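Local atomic coordinates of tyrosine--tRNA ligase (Archaeoglobus fulgidus, PDB entry 2CYB), a protein that probably catalyses the attachment of tyrosine to its cognate tRNA, activating the amino acid with ATP to tyrosyl-AMP before the transfer. Residues A[8-12]-A[54-59]. Numbering follows the deposited sequence.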
ATOM      1  N   ARG A   8      -0.698 -38.289   8.764  1.00 42.96           N
ATOM      2  CA  ARG A   8      -0.701 -38.896   7.433  1.00 46.05           C
ATOM      3  C   ARG A   8      -1.791 -38.272   6.567  1.00 41.49           C
ATOM      4  O   ARG A   8      -1.569 -37.958   5.396  1.00 38.92           O
ATOM      5  CB  ARG A   8      -0.944 -40.407   7.534  1.00 53.37           C
ATOM      6  CG  ARG A   8       0.064 -41.152   8.397  1.00 67.88           C
ATOM      7  CD  ARG A   8       1.366 -41.437   7.659  1.00 76.62           C
ATOM      8  NE  ARG A   8       1.235 -42.550   6.719  1.00 84.70           N
ATOM      9  CZ  ARG A   8       0.960 -43.804   7.073  1.00 88.04           C
ATOM     10  NH1 ARG A   8       0.784 -44.114   8.351  1.00 88.32           N
ATOM     11  NH2 ARG A   8       0.863 -44.751   6.148  1.00 86.11           N
ATOM     12  N   LEU A   9      -2.970 -38.101   7.155  1.00 38.28           N
ATOM     13  CA  LEU A   9      -4.113 -37.524   6.462  1.00 39.19           C
ATOM     14  C   LEU A   9      -3.884 -36.047   6.133  1.00 42.53           C
ATOM     15  O   LEU A   9      -4.179 -35.590   5.020  1.00 36.21           O
ATOM     16  CB  LEU A   9      -5.368 -37.673   7.329  1.00 37.35           C
ATOM     17  CG  LEU A   9      -6.644 -36.959   6.877  1.00 43.32           C
ATOM     18  CD1 LEU A   9      -7.048 -37.426   5.483  1.00 45.17           C
ATOM     19  CD2 LEU A   9      -7.751 -37.232   7.881  1.00 43.02           C
ATOM     20  N   ILE A  10      -3.352 -35.309   7.101  1.00 39.23           N
ATOM     21  CA  ILE A  10      -3.090 -33.885   6.918  1.00 36.31           C
ATOM     22  C   ILE A  10      -2.091 -33.646   5.801  1.00 34.57           C
ATOM     23  O   ILE A  10      -2.272 -32.755   4.975  1.00 42.41           O
ATOM     24  CB  ILE A  10      -2.532 -33.231   8.213  1.00 33.72           C
ATOM     25  CG1 ILE A  10      -3.616 -33.189   9.291  1.00 37.97           C
ATOM     26  CG2 ILE A  10      -2.049 -31.813   7.915  1.00 36.64           C
ATOM     27  CD1 ILE A  10      -3.127 -32.687  10.629  1.00 47.05           C
ATOM     28  N   THR A  11      -1.042 -34.451   5.759  1.00 32.99           N
ATOM     29  CA  THR A  11      -0.023 -34.252   4.744  1.00 33.88           C
ATOM     30  C   THR A  11      -0.287 -34.954   3.426  1.00 30.73           C
ATOM     31  O   THR A  11       0.493 -34.804   2.485  1.00 37.38           O
ATOM     32  CB  THR A  11       1.345 -34.683   5.262  1.00 41.26           C
ATOM     33  OG1 THR A  11       1.292 -36.055   5.666  1.00 46.32           O
ATOM     34  CG2 THR A  11       1.740 -33.833   6.451  1.00 40.86           C
ATOM     35  N   ARG A  12      -1.375 -35.712   3.352  1.00 39.19           N
ATOM     36  CA  ARG A  12      -1.707 -36.427   2.121  1.00 35.66           C
ATOM     37  C   ARG A  12      -1.856 -35.441   0.972  1.00 38.90           C
ATOM     38  O   ARG A  12      -2.586 -34.448   1.077  1.00 30.07           O
ATOM     39  CB  ARG A  12      -3.013 -37.211   2.276  1.00 36.37           C
ATOM     40  CG  ARG A  12      -3.423 -37.980   1.010  1.00 36.25           C
ATOM     41  CD  ARG A  12      -4.680 -38.819   1.240  1.00 42.92           C
ATOM     42  NE  ARG A  12      -5.875 -38.005   1.450  1.00 40.16           N
ATOM     43  CZ  ARG A  12      -7.045 -38.487   1.860  1.00 45.25           C
ATOM     44  NH1 ARG A  12      -8.089 -37.680   2.024  1.00 39.08           N
ATOM     45  NH2 ARG A  12      -7.173 -39.783   2.117  1.00 40.24           N
ATOM     46  N   GLN A  54     -10.421 -29.776  -0.621  1.00 42.08           N
ATOM     47  CA  GLN A  54     -10.265 -31.156  -0.167  1.00 42.94           C
ATOM     48  C   GLN A  54      -9.304 -31.217   1.012  1.00 39.67           C
ATOM     49  O   GLN A  54      -9.516 -31.984   1.949  1.00 36.79           O
ATOM     50  CB  GLN A  54      -9.757 -32.051  -1.311  1.00 33.74           C
ATOM     51  CG  GLN A  54      -9.463 -33.505  -0.899  1.00 37.86           C
ATOM     52  CD  GLN A  54     -10.699 -34.258  -0.433  1.00 38.69           C
ATOM     53  OE1 GLN A  54     -10.701 -34.865   0.639  1.00 41.35           O
ATOM     54  NE2 GLN A  54     -11.751 -34.231  -1.241  1.00 42.76           N
ATOM     55  N   LYS A  55      -8.255 -30.399   0.981  1.00 37.26           N
ATOM     56  CA  LYS A  55      -7.299 -30.394   2.076  1.00 35.58           C
ATOM     57  C   LYS A  55      -7.965 -29.871   3.348  1.00 39.64           C
ATOM     58  O   LYS A  55      -7.680 -30.352   4.444  1.00 33.99           O
ATOM     59  CB  LYS A  55      -6.069 -29.556   1.716  1.00 31.63           C
ATOM     60  CG  LYS A  55      -4.994 -29.523   2.794  1.00 40.76           C
ATOM     61  CD  LYS A  55      -4.701 -30.916   3.362  1.00 45.82           C
ATOM     62  CE  LYS A  55      -4.214 -31.895   2.299  1.00 37.91           C
ATOM     63  NZ  LYS A  55      -4.064 -33.284   2.846  1.00 39.98           N
ATOM     64  N   LEU A  56      -8.861 -28.894   3.210  1.00 33.38           N
ATOM     65  CA  LEU A  56      -9.562 -28.372   4.379  1.00 36.47           C
ATOM     66  C   LEU A  56     -10.456 -29.462   4.971  1.00 37.69           C
ATOM     67  O   LEU A  56     -10.594 -29.556   6.189  1.00 32.49           O
ATOM     68  CB  LEU A  56     -10.402 -27.139   4.020  1.00 39.22           C
ATOM     69  CG  LEU A  56      -9.631 -25.824   3.832  1.00 40.64           C
ATOM     70  CD1 LEU A  56     -10.604 -24.702   3.513  1.00 39.47           C
ATOM     71  CD2 LEU A  56      -8.847 -25.488   5.099  1.00 36.10           C
ATOM     72  N   MET A  57     -11.059 -30.284   4.114  1.00 39.34           N
ATOM     73  CA  MET A  57     -11.916 -31.370   4.590  1.00 41.32           C
ATOM     74  C   MET A  57     -11.064 -32.424   5.288  1.00 37.90           C
ATOM     75  O   MET A  57     -11.500 -33.036   6.260  1.00 37.95           O
ATOM     76  CB  MET A  57     -12.709 -31.993   3.436  1.00 45.14           C
ATOM     77  CG  MET A  57     -13.803 -31.081   2.899  1.00 48.34           C
ATOM     78  SD  MET A  57     -14.868 -31.854   1.663  1.00 63.06           S
ATOM     79  CE  MET A  57     -16.155 -32.505   2.705  1.00 65.85           C
ATOM     80  N   ASP A  58      -9.848 -32.639   4.794  1.00 38.84           N
ATOM     81  CA  ASP A  58      -8.942 -33.592   5.428  1.00 33.42           C
ATOM     82  C   ASP A  58      -8.653 -33.062   6.833  1.00 36.37           C
ATOM     83  O   ASP A  58      -8.754 -33.788   7.816  1.00 35.92           O
ATOM     84  CB  ASP A  58      -7.605 -33.686   4.675  1.00 29.61           C
ATOM     85  CG  ASP A  58      -7.730 -34.325   3.296  1.00 37.06           C
ATOM     86  OD1 ASP A  58      -6.723 -34.310   2.545  1.00 37.43           O
ATOM     87  OD2 ASP A  58      -8.814 -34.846   2.965  1.00 38.41           O
ATOM     88  N   LEU A  59      -8.292 -31.784   6.916  1.00 37.87           N
ATOM     89  CA  LEU A  59      -7.962 -31.148   8.193  1.00 34.77           C
ATOM     90  C   LEU A  59      -9.105 -31.173   9.197  1.00 40.50           C
ATOM     91  O   LEU A  59      -8.890 -31.405  10.391  1.00 41.81           O
ATOM     92  CB  LEU A  59      -7.507 -29.700   7.954  1.00 32.42           C
ATOM     93  CG  LEU A  59      -6.070 -29.564   7.448  1.00 31.67           C
ATOM     94  CD1 LEU A  59      -5.874 -28.234   6.722  1.00 40.18           C
ATOM     95  CD2 LEU A  59      -5.115 -29.693   8.620  1.00 35.80           C
TER
HETATM   96  O   HOH W   1      -6.194 -35.314   0.204  1.00 37.28           O
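Lys55 reaches across from helix 47-61 to the last turn of helix 3-11 and the residue that follows it, where it binds two backbone oxygens. Its chain bends at chi2 (46°) and chi3 (60°), which turns the ammonium group onto Ile10 and Arg12. Lys55 NZ donates to Ile10 O at 2.8 Å, coming from above that carbonyl plane. Lys55 NZ also donates to Arg12 O at 2.6 Å, here in the carbonyl plane and on a lone pair. A further bond, a salt bridge, runs within 54-59 to Asp58 OD1, which uses its anti lone pair. The ammonium of this buried lysine is thus gripped by at least two carbonyls and a carboxylate. It ties the last turn of helix 3-11 and the residue after it to helix 47-61.

Asp58, one turn on, completes the salt-bridge network with Lys55 and Arg12. The CB of Asp58 is directed toward segment 8-12. Asp58 OD2 lies at the edge of the Arg12 guanidinium, 3.1 Å from Arg12 NH1, in a salt bridge whose hydrogen bond is weak and bent. The two planar groups are turned 72° apart, so they do not pair flat. A water adds a second link, accepting from Arg12 NE and donating to Asp58 OD1 at 2.6 Å. Leu9 CD1 covers one guanidinium face near its rim and also rests on Asp58 CG at 3.9 Å.

Leu59 closes the contact on its apolar side. Leu59 CD2 meets Ile10 CG2 at 3.8 Å, the two side chains crossing at about a right angle.

The contact packs the N-terminal helix 3-11 onto helix 47-61 of the Rossmann-fold catalytic domain. Ile10 also touches Leu23 and Ile27 of helix 20-28, while Arg12 touches Pro261 of helix 250-263. On the sheet side, the side chains of Lys55 and Leu59 touch Val175 of strand 173-177.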